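Local atomic coordinates of NOL1/NOP2/sun family protein (Enterococcus faecium, PDB entry 3M4X), a protein that probably transfers a methyl group from S-adenosylmethionine to a cytosine of ribosomal RNA. Residues 74-77 and 78-81; 56-59 and 60-63. One frame throughout, in Å; residues are numbered along the deposited sequence.

Interactions 1 and 2 are two surface turns of the N-terminal region, lying along the chain on either side of strand 70-72, with centres about 13 Å apart. Interaction 2 lies in the loop that follows helix 49-56, and interaction 1 opens helix 80-83. They meet through flanking residues: His57 NE2 lies 3.2 Å from Thr74 O, a probable hydrogen bond, and the rings of Tyr56 and Phe80 stack edge-to-face. Leu81 CD1 also packs 3.7 Å from His57 N. Tyr56 OH in turn bonds Asp431, which ties this surface to the PUA-like region.

Interaction 1: residues 74-77 and 78-81; sequences TVNG and KSFL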
loop_
_atom_site.group_PDB
_atom_site.type_symbol
_atom_site.label_atom_id
_atom_site.label_comp_id
_atom_site.label_asym_id
_atom_site.label_seq_id
_atom_site.Cartn_x
_atom_site.Cartn_y
_atom_site.Cartn_z
ATOM N N THR A 74 7.512 -13.816 9.275
ATOM C CA THR A 74 7.085 -12.698 10.092
ATOM C C THR A 74 8.175 -11.627 10.127
ATOM O O THR A 74 9.341 -11.906 9.840
ATOM C CB THR A 74 6.800 -13.161 11.531
ATOM O OG1 THR A 74 8.003 -13.696 12.107
ATOM C CG2 THR A 74 5.739 -14.237 11.533
ATOM N N VAL A 75 7.784 -10.409 10.487
ATOM C CA VAL A 75 8.701 -9.278 10.537
ATOM C C VAL A 75 8.988 -8.825 11.965
ATOM O O VAL A 75 8.070 -8.690 12.774
ATOM C CB VAL A 75 8.121 -8.074 9.781
ATOM C CG1 VAL A 75 8.880 -6.804 10.134
ATOM C CG2 VAL A 75 8.134 -8.325 8.282
ATOM N N ASN A 76 10.265 -8.593 12.270
ATOM C CA ASN A 76 10.652 -7.932 13.516
ATOM C C ASN A 76 10.327 -6.438 13.424
ATOM O O ASN A 76 11.068 -5.659 12.814
ATOM C CB ASN A 76 12.136 -8.151 13.802
ATOM C CG ASN A 76 12.564 -7.612 15.162
ATOM O OD1 ASN A 76 11.856 -6.837 15.808
ATOM N ND2 ASN A 76 13.740 -8.024 15.593
ATOM N N GLY A 77 9.205 -6.059 14.027
ATOM C CA GLY A 77 8.677 -4.714 13.938
ATOM C C GLY A 77 9.577 -3.684 14.596
ATOM O O GLY A 77 9.408 -2.488 14.377
ATOM N N LYS A 78 10.524 -4.146 15.409
ATOM C CA LYS A 78 11.408 -3.250 16.141
ATOM C C LYS A 78 12.831 -3.302 15.614
ATOM O O LYS A 78 13.720 -2.705 16.205
ATOM C CB LYS A 78 11.431 -3.591 17.636
ATOM C CG LYS A 78 10.063 -3.676 18.296
ATOM C CD LYS A 78 9.722 -2.384 19.023
ATOM C CE LYS A 78 9.066 -2.664 20.373
ATOM N NZ LYS A 78 7.812 -3.469 20.248
ATOM N N SER A 79 13.077 -4.018 14.526
ATOM C CA SER A 79 14.424 -3.954 13.965
ATOM C C SER A 79 14.523 -3.016 12.764
ATOM O O SER A 79 13.545 -2.356 12.395
ATOM C CB SER A 79 15.001 -5.330 13.640
ATOM O OG SER A 79 16.425 -5.291 13.713
ATOM N N PHE A 80 15.711 -2.968 12.160
ATOM C CA PHE A 80 16.031 -1.918 11.204
ATOM C C PHE A 80 15.511 -2.167 9.793
ATOM O O PHE A 80 15.222 -1.199 9.077
ATOM C CB PHE A 80 17.536 -1.611 11.192
ATOM C CG PHE A 80 18.389 -2.806 10.958
ATOM C CD1 PHE A 80 18.612 -3.270 9.672
ATOM C CD2 PHE A 80 18.975 -3.470 12.018
ATOM C CE1 PHE A 80 19.395 -4.389 9.447
ATOM C CE2 PHE A 80 19.771 -4.591 11.802
ATOM C CZ PHE A 80 19.983 -5.047 10.515
ATOM N N LEU A 81 15.391 -3.435 9.385
ATOM C CA LEU A 81 14.824 -3.712 8.060
ATOM C C LEU A 81 13.376 -3.218 7.998
ATOM O O LEU A 81 12.915 -2.721 6.974
ATOM C CB LEU A 81 14.891 -5.199 7.701
ATOM C CG LEU A 81 16.265 -5.840 7.491
ATOM C CD1 LEU A 81 16.138 -7.366 7.332
ATOM C CD2 LEU A 81 17.012 -5.245 6.314
#
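The first torsion of Asn76 swings CG away from its own nitrogen (chi1 -174°), and a small second torsion then brings OD1 to the backbone N of Lys78. There OD1 accepts a hydrogen bond from Lys78 N at 3.0 Å, moderately bent at 151°, with the donor tilted somewhat from the amide plane. The main chain makes a second, straighter bond from the same residue: Ser79 N donates to Asn76 O over 3.1 Å at 167°. This donor sits well above the carbonyl plane. One residue thus grips two successive N-H groups, using its side-chain oxygen for the first and its backbone oxygen for the second.

The remainder of the amide is used for packing. Ser79 CB lies over one face of the Asn76 amide, 3.6 Å from ND2 and 3.7 Å from CG, so the flat group is bonded at one end and backed by a methylene. Lys78 CB comes alongside OD1 of Asn76 at 3.7 Å, while the bent lysine chain leads away from the turn. Farther on, Phe80 and Leu81 touch Ile433 of strand 433-441. An Asx turn here overlies a type I beta turn from Asn76 to Ser79, and the pair delivers the chain to helix 80-83, with Ser79 at its N-cap position, although its hydroxyl makes no capping bond.

Interaction 2: residues 56-59 and 60-63; sequences YHSE and ELQP
Glu60 enters the contact through its backbone: its N-H points at the hydroxyl of Ser58, and Glu60 N donates to Ser58 OG over 3.0 Å with an angle of 154°. The oxygen is placed for this by the serine torsion, which turns OG away from the residue's own nitrogen (chi1 177°) and into the concave side of the bend. The acceptor is two residues before the donor, which makes this an ST turn. Glu60 CB lies beside the same hydroxyl, 3.4 Å from Ser58 OG, while the glutamate chain extends onward from there.

Leu61 follows with a longer and weak bond to that oxygen, from Leu61 N to Ser58 OG at 3.4 Å. Its side chain folds back toward the first half of the loop and crosses the His57 side chain at about a right angle. The CD2 branch of Leu61 lies 3.8 Å from His57 ND1 and makes an off-centre CH-pi contact, 4.2 Å from the centroid of the imidazole. The other branch, Leu61 CD1, is modelled only 3.0 Å from Ser58 O, and with a strained first torsion (chi1 29°) its placing is doubtful. Beyond it the chain runs away from the bend, and Gln62 pairs by backbone hydrogen bonds with Leu72.

The imidazole is also stacked with Phe40. Chemically, the turn is held by one hydroxyl acting as acceptor for two backbone N-H groups, firmly for one and loosely for the next, while a leucine methyl packs obliquely against the imidazole. The charged ends of Glu59 and Glu60 take no part in these bonds, so the bend appears to rest mainly on hydroxyl-to-backbone bonding and apolar packing.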
loop_
_atom_site.group_PDB
_atom_site.type_symbol
_atom_site.label_atom_id
_atom_site.label_comp_id
_atom_site.label_asym_id
_atom_site.label_seq_id
_atom_site.Cartn_x
_atom_site.Cartn_y
_atom_site.Cartn_z
ATOM N N TYR A 56 20.263 -9.634 6.424
ATOM C CA TYR A 56 19.879 -9.362 7.809
ATOM C C TYR A 56 18.598 -10.032 8.303
ATOM O O TYR A 56 18.303 -10.024 9.506
ATOM C CB TYR A 56 19.855 -7.858 8.046
ATOM C CG TYR A 56 21.220 -7.275 7.774
ATOM C CD1 TYR A 56 21.453 -6.518 6.639
ATOM C CD2 TYR A 56 22.300 -7.556 8.622
ATOM C CE1 TYR A 56 22.709 -5.997 6.366
ATOM C CE2 TYR A 56 23.575 -7.046 8.357
ATOM C CZ TYR A 56 23.768 -6.266 7.227
ATOM O OH TYR A 56 25.003 -5.744 6.939
ATOM N N HIS A 57 17.846 -10.614 7.374
ATOM C CA HIS A 57 16.718 -11.460 7.734
ATOM C C HIS A 57 17.161 -12.925 7.576
ATOM O O HIS A 57 17.364 -13.623 8.567
ATOM C CB HIS A 57 15.503 -11.159 6.843
ATOM C CG HIS A 57 14.188 -11.543 7.456
ATOM N ND1 HIS A 57 13.877 -12.840 7.806
ATOM C CD2 HIS A 57 13.103 -10.798 7.770
ATOM C CE1 HIS A 57 12.663 -12.875 8.324
ATOM N NE2 HIS A 57 12.168 -11.652 8.310
ATOM N N SER A 58 17.333 -13.361 6.325
ATOM C CA SER A 58 17.659 -14.753 5.984
ATOM C C SER A 58 17.737 -14.998 4.463
ATOM O O SER A 58 16.886 -14.519 3.697
ATOM C CB SER A 58 16.628 -15.716 6.604
ATOM O OG SER A 58 16.888 -17.060 6.232
ATOM N N GLU A 59 18.751 -15.753 4.037
ATOM C CA GLU A 59 18.863 -16.183 2.641
ATOM C C GLU A 59 18.220 -17.562 2.458
ATOM O O GLU A 59 18.367 -18.204 1.417
ATOM C CB GLU A 59 20.328 -16.219 2.197
ATOM C CG GLU A 59 21.089 -14.943 2.495
ATOM C CD GLU A 59 22.412 -14.859 1.763
ATOM O OE1 GLU A 59 22.849 -15.897 1.217
ATOM O OE2 GLU A 59 23.011 -13.756 1.733
ATOM N N GLU A 60 17.504 -18.005 3.485
ATOM C CA GLU A 60 16.870 -19.312 3.476
ATOM C C GLU A 60 15.356 -19.219 3.354
ATOM O O GLU A 60 14.722 -20.157 2.876
ATOM C CB GLU A 60 17.222 -20.081 4.749
ATOM C CG GLU A 60 18.631 -20.641 4.777
ATOM C CD GLU A 60 18.975 -21.246 6.120
ATOM O OE1 GLU A 60 18.823 -20.538 7.136
ATOM O OE2 GLU A 60 19.391 -22.423 6.160
ATOM N N LEU A 61 14.782 -18.099 3.797
ATOM C CA LEU A 61 13.326 -17.945 3.843
ATOM C C LEU A 61 12.658 -18.354 2.533
ATOM O O LEU A 61 13.229 -18.179 1.452
ATOM C CB LEU A 61 12.922 -16.526 4.260
ATOM C CG LEU A 61 13.853 -15.359 3.926
ATOM C CD1 LEU A 61 14.268 -15.389 2.463
ATOM C CD2 LEU A 61 13.205 -14.025 4.282
ATOM N N GLN A 62 11.457 -18.921 2.637
ATOM C CA GLN A 62 10.753 -19.445 1.474
ATOM C C GLN A 62 9.908 -18.378 0.775
ATOM O O GLN A 62 9.247 -17.561 1.420
ATOM C CB GLN A 62 9.867 -20.631 1.872
ATOM C CG GLN A 62 10.612 -21.770 2.567
ATOM C CD GLN A 62 9.713 -22.964 2.879
ATOM O OE1 GLN A 62 8.501 -22.934 2.632
ATOM N NE2 GLN A 62 10.308 -24.027 3.423
ATOM N N PRO A 63 9.905 -18.410 -0.558
ATOM C CA PRO A 63 9.166 -17.424 -1.351
ATOM C C PRO A 63 7.666 -17.558 -1.104
ATOM O O PRO A 63 7.196 -18.668 -0.853
ATOM C CB PRO A 63 9.493 -17.824 -2.790
ATOM C CG PRO A 63 9.752 -19.327 -2.692
ATOM C CD PRO A 63 10.473 -19.495 -1.380
#